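Side-chain contacts in putative NADPH:quinone reductase (Bacillus thuringiensis, PDB 3GMS), which is of unproven function but probably transfers hydride from NADPH to a quinone-like substrate, as quinone reductases of the medium-chain dehydrogenase/reductase family do: residues Phe239-Leu244 with Val250-Ile255; Trp133-Glu138 with Asn264-Arg269; Ala190-Asp195 with Met206-Gly211. All blocks are in the same frame, centred on the assembly; numbering follows the deposited sequence.

Contact 1 of 3, residues Phe239-Leu244 with Val250-Ile255; sequences FLTIGL and VNWAEI
The ring of Phe-239 reaches from strand 237-241 into an angle formed by three apolar side chains, Val-250, Trp-252 and Ile-255. Its CE2 corner does most of the touching, lying 4.0 Å from Ile-255 CD1 and 4.2 Å from Trp-252 CZ3. The indole carbon sits at the edge of the phenyl ring, near its plane. Val-250 meets the same end of the ring with both methyls, CG2 at 4.0 Å from Phe-239 CE2 and CG1 at 4.1 Å from Phe-239 CZ, while Ile-255 crosses Phe-239 at about a right angle. With CG anti to the backbone N (chi1 177°), the phenyl group stretches far enough from the strand to meet all three side chains.

Farther along, Thr-241 and Trp-252 approach from opposite directions, the threonine methyl CG2 coming obliquely to 3.5 Å from Trp-252 CH2. The hydroxyl OG1 of Thr-241 lies at the edge of the indole, in plane, 3.8 Å from the same CH2 atom. On the indole's own side of the contact, Val-250 CG2 lies 3.4 Å above the ring plane, over its centre, which probably limits the ring's rotation.

Behind this shell, Asn-251 is the N-cap of helix 252-257, its OD1 accepting a weak bond from Glu-254 N, while its own backbone N bonds to Asn-227 OD1 of helix 223-231. Ala-230 of that helix also touches both Phe-239 and Ile-255. Strand 237-241, helix 252-257 and strand 262-265 form a beta-alpha-beta unit of the Rossmann-type sheet. No hydrogen bond crosses between the segments; the helix start and the loop residue before it meet the strand through apolar contact. Branched aliphatic and aromatic residues suit this interface, and threonine offers a methyl to the indole, while the strand's backbone bonds go to neighbouring strands.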
# COMPACT_ATOMS: atom_id res chain seq x y z
N PHE A 239 -18.73 -3.79 4.50
CA PHE A 239 -17.51 -4.22 5.21
C PHE A 239 -16.52 -4.68 4.15
O PHE A 239 -16.87 -5.48 3.25
CB PHE A 239 -17.84 -5.37 6.14
CG PHE A 239 -16.65 -5.95 6.86
CD1 PHE A 239 -16.10 -5.29 7.95
CD2 PHE A 239 -16.12 -7.18 6.49
CE1 PHE A 239 -15.03 -5.84 8.66
CE2 PHE A 239 -15.05 -7.76 7.19
CZ PHE A 239 -14.49 -7.07 8.27
N LEU A 240 -15.31 -4.14 4.22
CA LEU A 240 -14.28 -4.49 3.23
C LEU A 240 -12.98 -4.92 3.92
O LEU A 240 -12.50 -4.22 4.82
CB LEU A 240 -14.05 -3.29 2.32
CG LEU A 240 -13.13 -3.45 1.10
CD1 LEU A 240 -13.84 -4.33 0.03
CD2 LEU A 240 -12.84 -2.07 0.54
N THR A 241 -12.39 -6.06 3.55
CA THR A 241 -11.11 -6.39 4.15
C THR A 241 -10.00 -6.02 3.17
O THR A 241 -10.16 -6.15 1.94
CB THR A 241 -10.96 -7.85 4.59
OG1 THR A 241 -11.00 -8.70 3.45
CG2 THR A 241 -12.07 -8.26 5.53
N ILE A 242 -8.89 -5.52 3.71
CA ILE A 242 -7.72 -5.20 2.86
C ILE A 242 -6.46 -5.91 3.31
O ILE A 242 -5.42 -5.86 2.61
CB ILE A 242 -7.45 -3.68 2.74
CG1 ILE A 242 -7.21 -3.03 4.11
CG2 ILE A 242 -8.51 -2.98 1.88
CD1 ILE A 242 -6.61 -1.59 4.01
N GLY A 243 -6.54 -6.56 4.46
CA GLY A 243 -5.38 -7.23 5.06
C GLY A 243 -5.81 -8.24 6.11
O GLY A 243 -6.99 -8.29 6.48
N LEU A 244 -4.85 -9.03 6.58
CA LEU A 244 -5.12 -10.10 7.55
C LEU A 244 -4.01 -10.21 8.59
O LEU A 244 -3.40 -11.28 8.79
CB LEU A 244 -5.34 -11.44 6.80
CG LEU A 244 -6.11 -12.53 7.57
CD1 LEU A 244 -7.55 -12.12 7.68
CD2 LEU A 244 -5.94 -13.94 6.95
N VAL A 250 -12.19 -13.47 9.23
CA VAL A 250 -13.42 -13.06 9.93
C VAL A 250 -14.50 -14.11 9.75
O VAL A 250 -14.44 -14.94 8.83
CB VAL A 250 -13.97 -11.66 9.51
CG1 VAL A 250 -12.94 -10.57 9.72
CG2 VAL A 250 -14.49 -11.64 8.04
N ASN A 251 -15.50 -14.07 10.62
CA ASN A 251 -16.65 -14.93 10.50
C ASN A 251 -17.62 -14.40 9.43
O ASN A 251 -18.66 -13.81 9.73
CB ASN A 251 -17.34 -15.09 11.85
CG ASN A 251 -18.20 -16.34 11.93
OD1 ASN A 251 -18.72 -16.83 10.91
ND2 ASN A 251 -18.38 -16.85 13.14
N TRP A 252 -17.28 -14.65 8.16
CA TRP A 252 -18.06 -14.20 7.02
C TRP A 252 -19.56 -14.52 7.11
O TRP A 252 -20.41 -13.69 6.78
CB TRP A 252 -17.48 -14.77 5.69
CG TRP A 252 -16.05 -14.37 5.40
CD1 TRP A 252 -14.95 -15.17 5.49
CD2 TRP A 252 -15.56 -13.08 4.97
NE1 TRP A 252 -13.82 -14.46 5.17
CE2 TRP A 252 -14.16 -13.18 4.84
CE3 TRP A 252 -16.18 -11.85 4.68
CZ2 TRP A 252 -13.36 -12.10 4.45
CZ3 TRP A 252 -15.37 -10.77 4.29
CH2 TRP A 252 -13.98 -10.91 4.16
N ALA A 253 -19.88 -15.75 7.53
CA ALA A 253 -21.29 -16.17 7.61
C ALA A 253 -22.11 -15.33 8.61
O ALA A 253 -23.23 -14.87 8.30
CB ALA A 253 -21.38 -17.68 7.94
N GLU A 254 -21.56 -15.12 9.80
CA GLU A 254 -22.25 -14.35 10.82
C GLU A 254 -22.37 -12.88 10.47
O GLU A 254 -23.39 -12.25 10.72
CB GLU A 254 -21.55 -14.48 12.17
CG GLU A 254 -21.56 -15.90 12.69
CD GLU A 254 -21.67 -15.95 14.20
OE1 GLU A 254 -22.24 -16.97 14.69
OE2 GLU A 254 -21.21 -14.99 14.87
N ILE A 255 -21.31 -12.33 9.91
CA ILE A 255 -21.36 -10.93 9.51
C ILE A 255 -22.59 -10.71 8.62
O ILE A 255 -23.30 -9.72 8.77
CB ILE A 255 -20.05 -10.47 8.81
CG1 ILE A 255 -18.93 -10.35 9.84
CG2 ILE A 255 -20.27 -9.14 8.09
CD1 ILE A 255 -17.55 -10.16 9.21

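Contact 2 of 3, residues Trp133-Glu138 with Asn264-Arg269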
# COMPACT_ATOMS: atom_id res chain seq x y z
N TRP A 133 -7.34 5.34 -2.15
CA TRP A 133 -8.15 6.10 -3.12
C TRP A 133 -9.26 5.27 -3.76
O TRP A 133 -10.42 5.71 -3.87
CB TRP A 133 -7.28 6.66 -4.23
CG TRP A 133 -8.10 7.41 -5.29
CD1 TRP A 133 -8.43 6.96 -6.53
CD2 TRP A 133 -8.67 8.71 -5.17
NE1 TRP A 133 -9.15 7.93 -7.21
CE2 TRP A 133 -9.33 9.00 -6.39
CE3 TRP A 133 -8.67 9.68 -4.15
CZ2 TRP A 133 -10.00 10.22 -6.62
CZ3 TRP A 133 -9.33 10.90 -4.38
CH2 TRP A 133 -9.99 11.15 -5.62
N VAL A 134 -8.86 4.10 -4.26
CA VAL A 134 -9.80 3.18 -4.89
C VAL A 134 -10.90 2.66 -3.94
O VAL A 134 -12.08 2.70 -4.29
CB VAL A 134 -9.08 2.07 -5.69
CG1 VAL A 134 -10.08 1.04 -6.22
CG2 VAL A 134 -8.33 2.68 -6.89
N THR A 135 -10.52 2.18 -2.76
CA THR A 135 -11.50 1.67 -1.78
C THR A 135 -12.50 2.79 -1.43
O THR A 135 -13.72 2.56 -1.42
CB THR A 135 -10.85 1.03 -0.51
OG1 THR A 135 -9.94 1.97 0.08
CG2 THR A 135 -10.04 -0.29 -0.88
N CYS A 136 -12.00 4.02 -1.20
CA CYS A 136 -12.88 5.17 -0.91
C CYS A 136 -13.78 5.57 -2.09
O CYS A 136 -14.98 5.82 -1.91
CB CYS A 136 -12.09 6.41 -0.42
SG CYS A 136 -11.43 6.20 1.27
N THR A 137 -13.25 5.63 -3.29
CA THR A 137 -14.00 6.26 -4.36
C THR A 137 -14.76 5.28 -5.24
O THR A 137 -15.69 5.68 -5.96
CB THR A 137 -13.12 7.16 -5.22
OG1 THR A 137 -12.09 6.40 -5.88
CG2 THR A 137 -12.51 8.29 -4.36
N GLU A 138 -14.33 4.02 -5.22
CA GLU A 138 -14.91 3.03 -6.12
C GLU A 138 -15.53 1.88 -5.39
O GLU A 138 -16.73 1.62 -5.57
CB GLU A 138 -13.87 2.56 -7.15
CG GLU A 138 -13.45 3.67 -8.08
CD GLU A 138 -12.70 3.18 -9.31
OE1 GLU A 138 -12.73 1.95 -9.63
OE2 GLU A 138 -12.06 4.03 -9.96
N ASN A 264 -16.94 -7.78 1.48
CA ASN A 264 -16.06 -8.07 0.33
C ASN A 264 -14.62 -8.03 0.74
O ASN A 264 -14.26 -7.52 1.83
CB ASN A 264 -16.25 -7.05 -0.79
CG ASN A 264 -17.59 -7.18 -1.47
OD1 ASN A 264 -18.52 -6.42 -1.19
ND2 ASN A 264 -17.72 -8.19 -2.33
N ILE A 265 -13.77 -8.55 -0.16
CA ILE A 265 -12.33 -8.54 0.03
C ILE A 265 -11.74 -7.69 -1.10
O ILE A 265 -12.07 -7.92 -2.27
CB ILE A 265 -11.73 -9.98 -0.09
CG1 ILE A 265 -12.29 -10.92 0.97
CG2 ILE A 265 -10.22 -9.93 0.11
CD1 ILE A 265 -13.43 -11.78 0.52
N PHE A 266 -10.89 -6.73 -0.77
CA PHE A 266 -10.26 -5.90 -1.80
C PHE A 266 -8.82 -6.34 -2.05
O PHE A 266 -8.04 -6.53 -1.11
CB PHE A 266 -10.27 -4.42 -1.42
CG PHE A 266 -9.63 -3.54 -2.44
CD1 PHE A 266 -10.39 -3.07 -3.53
CD2 PHE A 266 -8.28 -3.17 -2.32
CE1 PHE A 266 -9.79 -2.28 -4.50
CE2 PHE A 266 -7.66 -2.40 -3.27
CZ PHE A 266 -8.41 -1.92 -4.37
N HIS A 267 -8.46 -6.46 -3.33
CA HIS A 267 -7.09 -6.79 -3.77
C HIS A 267 -6.71 -5.76 -4.85
O HIS A 267 -7.34 -5.75 -5.92
CB HIS A 267 -7.08 -8.14 -4.51
CG HIS A 267 -7.54 -9.32 -3.69
ND1 HIS A 267 -6.67 -10.11 -2.97
CD2 HIS A 267 -8.78 -9.86 -3.51
CE1 HIS A 267 -7.35 -11.07 -2.35
NE2 HIS A 267 -8.63 -10.94 -2.66
N LEU A 268 -5.67 -4.96 -4.63
CA LEU A 268 -5.16 -4.11 -5.72
C LEU A 268 -4.79 -4.93 -6.97
O LEU A 268 -5.00 -4.50 -8.11
CB LEU A 268 -3.95 -3.31 -5.23
CG LEU A 268 -3.67 -1.96 -5.88
CD1 LEU A 268 -4.92 -1.06 -6.02
CD2 LEU A 268 -2.57 -1.21 -5.10
N ARG A 269 -4.26 -6.12 -6.75
CA ARG A 269 -4.04 -7.12 -7.80
C ARG A 269 -5.22 -7.18 -8.80
O ARG A 269 -5.04 -7.15 -10.04
CB ARG A 269 -3.94 -8.49 -7.10
CG ARG A 269 -3.47 -9.64 -7.90
CD ARG A 269 -2.72 -10.54 -6.95
NE ARG A 269 -3.64 -11.30 -6.10
CZ ARG A 269 -4.33 -12.35 -6.53
NH1 ARG A 269 -4.20 -12.74 -7.80
NH2 ARG A 269 -5.13 -13.02 -5.71
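One face of the Phe-266 ring carries the methyl of Thr-135, with CG2 about 3.6 Å above the plane and over its centre. This is a CH-pi contact: the line from the ring centroid to CG2 is 3.7 Å long and only 13° off the ring normal. Val-134 reaches the far end of the same ring obliquely, its CG1 lying 3.8 Å from Phe-266 CE1 and 3.9 Å from Phe-266 CZ. On the other side of helix 127-139, the Trp-133 indole has the methyl CG2 of Thr-137 over the centre of one face.

A threonine suits the place beside Phe-266 because its two branches serve different ends. OG1 lies between the backbone N and the carbonyl carbon (chi1 55°), where it hydrogen-bonds to the carbonyls of Thr-131 and Ala-132 in the preceding turn, and this leaves CG2 to press on the phenyl group. Thr-137 divides its branches in a like way, OG1 donating to Trp-133 O at 2.7 Å. That oxygen also takes the backbone N of Thr-137, from the opposite face of its carbonyl plane.

Phe-266 directly follows strand 262-265, one of the two edge strands of the six-stranded parallel sheet of the Rossmann-type domain within this chain, and its backbone bonds to Thr-241 of the neighbouring strand. Helix 127-139 precedes the first strand of that sheet in sequence, and here it packs against the chain leaving the last one. Leu-240 touches both Thr-135 and Phe-266, bringing strand 237-241 into the same apolar cluster, and Phe-161 of helix 156-168 also meets Thr-135.

Contact 3 of 3, residues Ala190-Asp195 with Met206-Gly211; sequences AAYVID and MELTNG
Leu-208 lays both of its methyls over the Tyr-192 ring, the fork of one side chain spreading across a single face. CD1 lies 3.6 Å from Tyr-192 CD2, and CD2 lies 3.7 Å from Tyr-192 CD1. The second methyl makes a CH-pi contact, 4.0 Å from the ring centroid and 19° off the normal, displaced toward the rim. The first torsion of Tyr-192 (chi1 -162°) carries the ring out from the strand toward the helix, and the second (chi2 88°) turns its face to Leu-208. A leucine, forked at CG, is well shaped for such a two-point contact.

Strand 192-195 is an edge strand of the Rossmann-type sheet. It leads through helix 201-208 to the parallel strand 214-219, a beta-alpha-beta crossover that passes over strands 171-176 and 147-150 between them. Ile-194, two residues along from Tyr-192, likewise points to the helix, its CD1 4.1 Å from Leu-208 CD1 and its other neighbours including Leu-201 and Val-205. Leu-208 occupies the last helical turn, which closes in a Schellman motif: Gly-211 N bonds to Met-206 O, and Asn-210 N to Glu-207 O. Asn-210, at C-prime, takes the positive phi this ending needs, and Gly-211 after it accommodates a positive phi as well.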
# COMPACT_ATOMS: atom_id res chain seq x y z
N ALA A 190 -8.72 12.84 10.99
CA ALA A 190 -9.60 11.85 11.57
C ALA A 190 -10.60 12.54 12.53
O ALA A 190 -10.20 13.36 13.36
CB ALA A 190 -8.81 10.79 12.30
N ALA A 191 -11.88 12.21 12.39
CA ALA A 191 -12.92 12.79 13.26
C ALA A 191 -12.84 12.32 14.72
O ALA A 191 -13.23 13.06 15.66
CB ALA A 191 -14.31 12.51 12.67
N TYR A 192 -12.34 11.10 14.92
CA TYR A 192 -12.21 10.51 16.24
C TYR A 192 -11.22 9.35 16.15
O TYR A 192 -11.09 8.71 15.10
CB TYR A 192 -13.58 9.96 16.69
CG TYR A 192 -13.66 9.72 18.19
CD1 TYR A 192 -14.06 10.74 19.05
CD2 TYR A 192 -13.32 8.48 18.74
CE1 TYR A 192 -14.14 10.52 20.43
CE2 TYR A 192 -13.38 8.24 20.12
CZ TYR A 192 -13.80 9.28 20.95
OH TYR A 192 -13.86 9.04 22.31
N VAL A 193 -10.54 9.06 17.24
CA VAL A 193 -9.65 7.93 17.27
C VAL A 193 -10.07 7.06 18.42
O VAL A 193 -10.08 7.50 19.58
CB VAL A 193 -8.15 8.35 17.40
CG1 VAL A 193 -7.24 7.12 17.55
CG2 VAL A 193 -7.74 9.21 16.22
N ILE A 194 -10.46 5.84 18.10
CA ILE A 194 -10.73 4.83 19.12
C ILE A 194 -9.51 3.98 19.42
O ILE A 194 -9.07 3.13 18.60
CB ILE A 194 -11.94 3.91 18.75
CG1 ILE A 194 -13.15 4.74 18.30
CG2 ILE A 194 -12.23 2.94 19.90
CD1 ILE A 194 -14.42 3.89 17.92
N ASP A 195 -8.98 4.18 20.62
CA ASP A 195 -7.82 3.43 21.06
C ASP A 195 -8.35 2.26 21.83
O ASP A 195 -8.87 2.44 22.94
CB ASP A 195 -6.92 4.35 21.92
CG ASP A 195 -5.77 3.61 22.60
OD1 ASP A 195 -5.64 2.37 22.49
OD2 ASP A 195 -4.98 4.30 23.26
N MET A 206 -21.10 3.05 18.53
CA MET A 206 -22.54 3.23 18.82
C MET A 206 -22.81 4.63 19.41
O MET A 206 -23.69 5.35 18.95
CB MET A 206 -23.10 2.04 19.65
CG MET A 206 -23.24 0.70 18.83
SD MET A 206 -24.37 0.81 17.43
CE MET A 206 -25.87 0.76 18.43
N GLU A 207 -21.97 5.06 20.36
CA GLU A 207 -22.10 6.45 20.87
C GLU A 207 -21.86 7.48 19.77
O GLU A 207 -22.64 8.43 19.62
CB GLU A 207 -21.20 6.67 22.10
CG GLU A 207 -21.29 8.10 22.67
CD GLU A 207 -20.81 8.18 24.12
OE1 GLU A 207 -20.35 7.15 24.65
OE2 GLU A 207 -20.91 9.28 24.74
N LEU A 208 -20.82 7.27 18.95
CA LEU A 208 -20.44 8.27 17.97
C LEU A 208 -21.44 8.38 16.85
O LEU A 208 -21.51 9.43 16.18
CB LEU A 208 -19.05 7.97 17.38
CG LEU A 208 -17.89 8.07 18.37
CD1 LEU A 208 -16.65 7.34 17.80
CD2 LEU A 208 -17.59 9.54 18.77
N THR A 209 -22.20 7.30 16.63
CA THR A 209 -23.19 7.28 15.55
C THR A 209 -24.64 7.33 16.05
O THR A 209 -25.56 7.09 15.27
CB THR A 209 -23.02 6.04 14.61
OG1 THR A 209 -23.11 4.82 15.38
CG2 THR A 209 -21.67 6.10 13.93
N ASN A 210 -24.83 7.67 17.33
CA ASN A 210 -26.20 7.80 17.88
C ASN A 210 -27.02 6.51 17.69
O ASN A 210 -28.21 6.55 17.32
CB ASN A 210 -26.94 8.98 17.21
CG ASN A 210 -26.25 10.32 17.44
OD1 ASN A 210 -25.89 10.65 18.57
ND2 ASN A 210 -26.06 11.09 16.37
N GLY A 211 -26.36 5.38 17.92
CA GLY A 211 -27.00 4.08 17.85
C GLY A 211 -27.30 3.53 16.47
O GLY A 211 -27.94 2.50 16.36

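In the fold
All three contacts reach the six-stranded parallel sheet of the Rossmann-type domain. Contact 3 lies at edge strand 192-195, contacts 1 and 2 toward the opposite edge, around strands 237-241 and 262-265. The centres of contacts 1 and 2 are about 14 Å apart; that of contact 3 is about 20 Å from the centre of contact 1 and about 23 Å from that of contact 2. Along the chain, contact 2 opens first and closes last, spanning contact 3 and then contact 1. Contacts 1 and 2 touch through probable backbone hydrogen bonds and packing of Leu-240 on Thr-135. Together they pack helices near both edges of the sheet, in a domain that in relatives binds the dinucleotide cofactor.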